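Local coordinates for alginate lyase (Paenibacillus sp. FPU-7, PDB 6KFN), which cleaves the polysaccharide alginate, as a lyase whose chain winds into a right-handed parallel beta-helix, at residues W82-T85 with G86-M89; N128-R131 with N132-I135; V271-V274 with G275-A279. All coordinates share one frame; numbering follows the deposited sequence. Where two conformers were deposited one is given.

Contact 1 (W82-T85 with G86-M89)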
loop_
_atom_site.group_PDB
_atom_site.type_symbol
_atom_site.label_atom_id
_atom_site.label_comp_id
_atom_site.label_asym_id
_atom_site.label_seq_id
_atom_site.Cartn_x
_atom_site.Cartn_y
_atom_site.Cartn_z
ATOM N N TRP A 82 8.145 -9.537 -10.707
ATOM C CA TRP A 82 6.827 -10.118 -10.847
ATOM C C TRP A 82 5.840 -9.057 -11.316
ATOM O O TRP A 82 5.849 -7.939 -10.808
ATOM C CB TRP A 82 6.311 -10.688 -9.502
ATOM C CG TRP A 82 7.051 -11.909 -9.065
ATOM C CD1 TRP A 82 8.333 -11.937 -8.563
ATOM C CD2 TRP A 82 6.609 -13.273 -9.175
ATOM N NE1 TRP A 82 8.708 -13.226 -8.318
ATOM C CE2 TRP A 82 7.688 -14.074 -8.712
ATOM C CE3 TRP A 82 5.418 -13.885 -9.586
ATOM C CZ2 TRP A 82 7.595 -15.445 -8.644
ATOM C CZ3 TRP A 82 5.342 -15.259 -9.513
ATOM C CH2 TRP A 82 6.425 -16.015 -9.059
ATOM N N ASN A 83 4.956 -9.444 -12.231
ATOM C CA ASN A 83 3.750 -8.692 -12.590
ATOM C C ASN A 83 2.559 -9.449 -12.027
ATOM O O ASN A 83 2.331 -10.603 -12.383
ATOM C CB ASN A 83 3.616 -8.566 -14.096
ATOM C CG ASN A 83 4.702 -7.689 -14.716
ATOM O OD1 ASN A 83 5.368 -6.909 -14.009
ATOM N ND2 ASN A 83 4.846 -7.759 -16.027
ATOM N N ILE A 84 1.868 -8.800 -11.101
ATOM C CA ILE A 84 0.724 -9.363 -10.383
ATOM C C ILE A 84 -0.483 -8.548 -10.810
ATOM O O ILE A 84 -0.561 -7.361 -10.487
ATOM C CB ILE A 84 0.969 -9.284 -8.863
ATOM C CG1 ILE A 84 2.254 -10.024 -8.482
ATOM C CG2 ILE A 84 -0.229 -9.830 -8.116
ATOM C CD1 ILE A 84 2.832 -9.628 -7.160
ATOM N N THR A 85 -1.399 -9.159 -11.584
ATOM C CA THR A 85 -2.350 -8.387 -12.368
ATOM C C THR A 85 -3.755 -8.946 -12.251
ATOM O O THR A 85 -3.992 -10.127 -12.493
ATOM C CB THR A 85 -1.925 -8.388 -13.854
ATOM O OG1 THR A 85 -0.576 -7.940 -13.929
ATOM C CG2 THR A 85 -2.837 -7.511 -14.665
ATOM N N GLY A 86 -4.714 -8.057 -11.964
ATOM C CA GLY A 86 -6.110 -8.403 -12.125
ATOM C C GLY A 86 -6.676 -9.360 -11.126
ATOM O O GLY A 86 -7.713 -9.939 -11.382
ATOM N N LEU A 87 -6.078 -9.525 -9.983
ATOM C CA LEU A 87 -6.479 -10.491 -8.980
ATOM C C LEU A 87 -7.149 -9.817 -7.790
ATOM O O LEU A 87 -6.860 -8.674 -7.453
ATOM C CB LEU A 87 -5.242 -11.233 -8.473
ATOM C CG LEU A 87 -4.557 -12.112 -9.541
ATOM C CD1 LEU A 87 -3.193 -12.563 -9.069
ATOM C CD2 LEU A 87 -5.380 -13.314 -9.825
ATOM N N LYS A 88 -7.985 -10.589 -7.132
ATOM C CA LYS A 88 -8.479 -10.261 -5.800
ATOM C C LYS A 88 -7.632 -10.989 -4.761
ATOM O O LYS A 88 -7.201 -12.136 -4.994
ATOM C CB LYS A 88 -9.948 -10.680 -5.676
ATOM C CG LYS A 88 -10.886 -9.929 -6.582
ATOM C CD LYS A 88 -12.331 -10.434 -6.547
ATOM C CE LYS A 88 -13.277 -9.571 -7.288
ATOM N NZ LYS A 88 -14.653 -10.150 -7.172
ATOM N N MET A 89 -7.410 -10.348 -3.620
ATOM C CA MET A 89 -6.680 -10.933 -2.507
ATOM C C MET A 89 -7.480 -10.678 -1.231
ATOM O O MET A 89 -7.856 -9.536 -0.960
ATOM C CB MET A 89 -5.265 -10.339 -2.319
ATOM C CG MET A 89 -4.200 -10.731 -3.337
ATOM S SD MET A 89 -4.280 -9.780 -4.836
ATOM C CE MET A 89 -2.818 -10.476 -5.696
#

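Contact 2 (N128-R131 with N132-I135)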
loop_
_atom_site.group_PDB
_atom_site.type_symbol
_atom_site.label_atom_id
_atom_site.label_comp_id
_atom_site.label_asym_id
_atom_site.label_seq_id
_atom_site.Cartn_x
_atom_site.Cartn_y
_atom_site.Cartn_z
ATOM N N ASN A 128 9.182 -0.753 -6.676
ATOM C CA ASN A 128 7.936 -1.451 -6.975
ATOM C C ASN A 128 6.843 -0.433 -7.275
ATOM O O ASN A 128 6.978 0.750 -6.971
ATOM C CB ASN A 128 7.529 -2.312 -5.796
ATOM C CG ASN A 128 8.635 -3.272 -5.388
ATOM O OD1 ASN A 128 8.959 -4.184 -6.155
ATOM N ND2 ASN A 128 9.195 -3.106 -4.203
ATOM N N ILE A 129 5.743 -0.912 -7.861
ATOM C CA ILE A 129 4.573 -0.071 -8.089
ATOM C C ILE A 129 3.315 -0.865 -7.790
ATOM O O ILE A 129 3.217 -2.029 -8.153
ATOM C CB ILE A 129 4.548 0.531 -9.504
ATOM C CG1 ILE A 129 3.377 1.514 -9.679
ATOM C CG2 ILE A 129 4.585 -0.517 -10.577
ATOM C CD1 ILE A 129 3.552 2.452 -10.826
ATOM N N ILE A 130 2.363 -0.208 -7.161
ATOM C CA ILE A 130 0.983 -0.654 -7.130
ATOM C C ILE A 130 0.145 0.430 -7.783
ATOM O O ILE A 130 0.200 1.599 -7.393
ATOM C CB ILE A 130 0.492 -1.056 -5.728
ATOM C CG1 ILE A 130 -0.954 -1.551 -5.815
ATOM C CG2 ILE A 130 0.667 0.034 -4.685
ATOM C CD1 ILE A 130 -1.438 -2.304 -4.598
ATOM N N ARG A 131 -0.631 0.028 -8.801
ATOM C CA ARG A 131 -1.412 0.962 -9.568
ATOM C C ARG A 131 -2.798 0.398 -9.835
ATOM O O ARG A 131 -3.012 -0.819 -9.866
ATOM C CB ARG A 131 -0.714 1.355 -10.855
ATOM C CG ARG A 131 -0.532 0.262 -11.843
ATOM C CD ARG A 131 -0.303 0.840 -13.229
ATOM N NE ARG A 131 1.097 1.073 -13.454
ATOM C CZ ARG A 131 1.926 0.123 -13.842
ATOM N NH1 ARG A 131 1.489 -1.095 -14.013
ATOM N NH2 ARG A 131 3.191 0.396 -14.020
ATOM N N ASN A 132 -3.745 1.299 -10.053
ATOM C CA ASN A 132 -5.062 0.928 -10.583
ATOM C C ASN A 132 -5.686 -0.199 -9.748
ATOM O O ASN A 132 -6.164 -1.195 -10.274
ATOM C CB ASN A 132 -4.974 0.503 -12.049
ATOM C CG ASN A 132 -4.323 1.533 -12.910
ATOM O OD1 ASN A 132 -4.496 2.732 -12.687
ATOM N ND2 ASN A 132 -3.563 1.084 -13.911
ATOM N N SER A 133 -5.665 -0.020 -8.426
ATOM C CA SER A 133 -6.082 -1.046 -7.490
ATOM C C SER A 133 -6.971 -0.419 -6.420
ATOM O O SER A 133 -6.961 0.784 -6.235
ATOM C CB SER A 133 -4.848 -1.708 -6.831
ATOM O OG SER A 133 -4.074 -2.428 -7.798
ATOM N N HIS A 134 -7.704 -1.271 -5.698
ATOM C CA HIS A 134 -8.588 -0.846 -4.611
ATOM C C HIS A 134 -8.284 -1.691 -3.398
ATOM O O HIS A 134 -8.360 -2.926 -3.471
ATOM C CB HIS A 134 -10.049 -1.007 -5.027
ATOM C CG HIS A 134 -11.047 -0.481 -4.022
ATOM N ND1 HIS A 134 -12.375 -0.827 -4.085
ATOM C CD2 HIS A 134 -10.925 0.346 -2.966
ATOM C CE1 HIS A 134 -13.024 -0.208 -3.112
ATOM N NE2 HIS A 134 -12.165 0.504 -2.409
ATOM N N ILE A 135 -7.970 -1.031 -2.270
ATOM C CA ILE A 135 -7.718 -1.669 -1.005
ATOM C C ILE A 135 -8.780 -1.170 -0.030
ATOM O O ILE A 135 -8.950 0.044 0.118
ATOM C CB ILE A 135 -6.310 -1.331 -0.464
ATOM C CG1 ILE A 135 -5.230 -1.775 -1.451
ATOM C CG2 ILE A 135 -6.104 -1.917 0.908
ATOM C CD1 ILE A 135 -3.866 -1.170 -1.188
#

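Contact 3 (V271-V274 with G275-A279)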
loop_
_atom_site.group_PDB
_atom_site.type_symbol
_atom_site.label_atom_id
_atom_site.label_comp_id
_atom_site.label_asym_id
_atom_site.label_seq_id
_atom_site.Cartn_x
_atom_site.Cartn_y
_atom_site.Cartn_z
ATOM N N VAL A 271 -1.664 19.704 5.767
ATOM C CA VAL A 271 -0.386 19.099 6.144
ATOM C C VAL A 271 -0.034 19.555 7.544
ATOM O O VAL A 271 0.143 20.761 7.775
ATOM C CB VAL A 271 0.772 19.433 5.187
ATOM C CG1 VAL A 271 2.065 18.753 5.666
ATOM C CG2 VAL A 271 0.439 19.037 3.758
ATOM N N ASN A 272 0.081 18.597 8.460
ATOM C CA ASN A 272 0.530 18.846 9.834
ATOM C C ASN A 272 1.906 18.190 9.974
ATOM O O ASN A 272 2.000 16.968 10.153
ATOM C CB ASN A 272 -0.476 18.291 10.825
ATOM C CG ASN A 272 -0.120 18.625 12.232
ATOM O OD1 ASN A 272 0.815 19.406 12.502
ATOM N ND2 ASN A 272 -0.888 18.079 13.167
ATOM N N ALA A 273 2.953 19.008 9.830
ATOM C CA ALA A 273 4.325 18.539 9.921
ATOM C C ALA A 273 4.781 18.774 11.361
ATOM O O ALA A 273 4.993 19.915 11.773
ATOM C CB ALA A 273 5.212 19.280 8.926
ATOM N N VAL A 274 4.854 17.704 12.129
ATOM C CA VAL A 274 5.050 17.820 13.574
ATOM C C VAL A 274 6.529 17.971 13.923
ATOM O O VAL A 274 7.377 17.225 13.430
ATOM C CB VAL A 274 4.419 16.608 14.267
ATOM C CG1 VAL A 274 4.612 16.663 15.776
ATOM C CG2 VAL A 274 2.930 16.520 13.932
ATOM N N GLY A 275 6.837 18.895 14.810
ATOM C CA GLY A 275 8.163 18.974 15.387
ATOM C C GLY A 275 9.194 19.437 14.394
ATOM O O GLY A 275 9.091 20.512 13.806
ATOM N N ASP A 276 10.215 18.600 14.162
ATOM C CA ASP A 276 11.288 18.900 13.243
ATOM C C ASP A 276 11.001 18.432 11.814
ATOM O O ASP A 276 11.862 18.583 10.945
ATOM C CB ASP A 276 12.594 18.251 13.741
ATOM C CG ASP A 276 13.113 18.826 14.994
ATOM O OD1 ASP A 276 13.007 20.038 15.211
ATOM O OD2 ASP A 276 13.672 18.047 15.802
ATOM N N ALA A 277 9.827 17.874 11.542
ATOM C CA ALA A 277 9.538 17.370 10.213
ATOM C C ALA A 277 9.536 18.518 9.212
ATOM O O ALA A 277 9.154 19.633 9.552
ATOM C CB ALA A 277 8.178 16.693 10.211
ATOM N N THR A 278 9.932 18.247 7.959
ATOM C CA THR A 278 9.911 19.290 6.949
ATOM C C THR A 278 9.116 18.846 5.720
ATOM O O THR A 278 9.171 17.689 5.289
ATOM C CB THR A 278 11.319 19.751 6.532
ATOM O OG1 THR A 278 12.073 18.645 6.023
ATOM C CG2 THR A 278 12.041 20.428 7.687
ATOM N N ALA A 279 8.415 19.828 5.149
ATOM C CA ALA A 279 7.625 19.607 3.968
ATOM C C ALA A 279 7.604 20.849 3.118
ATOM O O ALA A 279 7.830 21.966 3.586
ATOM C CB ALA A 279 6.193 19.212 4.365
HETATM O O HOH W 1 7.553 20.790 11.269
#

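Contact 1 (W82-T85 with G86-M89)
Ile84 meets Leu87 and Met89 through one methyl, CG2, and its side chain crosses each of theirs at about a right angle. With CG2 anti to the backbone N, this branch leans past the carbonyl side of the residue, where it faces the two side chains that follow the bend. Leu87 offers a single branch: its CD1 stands 4.1 Å from Ile84 CG2. Met89 reaches the same methyl with its terminus, because the chain bends at the second torsion (82°) and brings CE to 3.6 Å from Ile84 CG2. Ile84 and Met89 are each modelled in two conformers, so that closest approach belongs to one pairing and is tentative. The bend is a corner of the right-handed beta-helix: strand 82-85 lies parallel to 51-55 and 105-107, whereas strand 88-92 pairs with 63-65 and 110-114. Gly86 makes the corner with positive phi (72°). Further round, Leu87 CG packs 3.6 Å from Thr85 O. On the inner side Ile84 also touches Ile53, Leu75 and Val77, while Met89 touches Ser74.

Contact 2 (N128-R131 with N132-I135)
The guanidinium of Arg131 and the amide of Asn132 belong to side chains that run side by side and point the same way, their planes 43° apart. They are not stacked: what lies over the amide face is the aliphatic CD of Arg131, 3.3 Å from Asn132 ND2, while the guanidinium extends beyond. The sharp bend at the third torsion of Arg131 (89°) turns the charged group away from the amide. Both groups share an acceptor on the preceding coil of this right-handed beta-helix, where Asp107 takes a salt bridge from Arg131 NH1 on one oxygen and a hydrogen bond from Asn132 ND2 on the other; Arg131 NH2 bonds to Gln105. The chain turns the corner at Asn132, whose backbone angles are both positive. The hydroxyl of Ser133 does two jobs: it accepts from Leu109 N, and Ser133 OG donates to Arg131 O over 2.8 Å, approaching from above the carbonyl plane, 52° out of it. Replacing Ser133 by an alanine would probably leave Arg131 O without this hydroxyl donor and the backbone N of Leu109 without its acceptor. On the buried side, Ile130 CG1 packs 3.8 Å from Ser133 OG, and Ile130 CD1 faces Ile135 CD1 at 4.3 Å.

Contact 3 (V271-V274 with G275-A279)
Val274, Gly275 and Ala273 carry most of this contact, and the carbonyl of Val274 is its main polar point. Ala277 N donates to Val274 O at 3.2 Å with a nearly straight N-H...O angle of 163°, although the donor sits 43° out of the carbonyl plane. This bond closes a type II' beta turn from Val274 to Ala277. Gly275 occupies its second position, with the positive phi that this turn type requires there. Val274 lays CG1, the branch anti to its own backbone N, 3.3 Å from Gly275 N, with CB beside it. The methyl of Ala277 also folds back over the turn, its CB 3.4 Å from Val274 O.

In the fold, the turn links two faces of the right-handed beta-helix in one of its late coils: strand 269-273 lies in the ten-stranded parallel sheet, between 241-243 and 293-294, whereas strand 278-287 pairs with 254-257 and 260-262. The end-to-end directions of the two segments differ by 146°, yet the strands do not pair as a hairpin.

Inside the bend, Ala273 CB meets Ala277 CB at 4.1 Å, and both residues touch Val243. Farther in, Val271 CG1 approaches Ala279 CB at 4.4 Å, and Phe256 lies against both. A water bridges the mouth of the bend, 2.8 Å from Ala273 O and 2.6 Å from Ala277 O; it has more acceptors near it than protons, so the two bonds need not be made together. The side chain of Val274, on the exposed side, is about 8 Å from a bound sodium ion, while Gln252 holds Asp276 O.

Contacts 1 and 2 are buried corners of equivalent kind, two coils apart: strand 105-107 lies between 82-85 and 129-131, and 110-114 between 88-92 and 134-136. Their centres are about 9 Å apart and they nowhere touch. Contact 3 is only partly buried and lies far along the solenoid, with its centre about 35 Å from that of contact 1, and it joins a different pair of faces. Contact 1 is apolar across its segments, contact 2 adds a side-chain hydroxyl bond and an outward polar cluster, and contact 3 relies on a backbone turn bond and a water. Residues of positive phi mark all three bends: glycine in contacts 1 and 3, asparagine in contact 2.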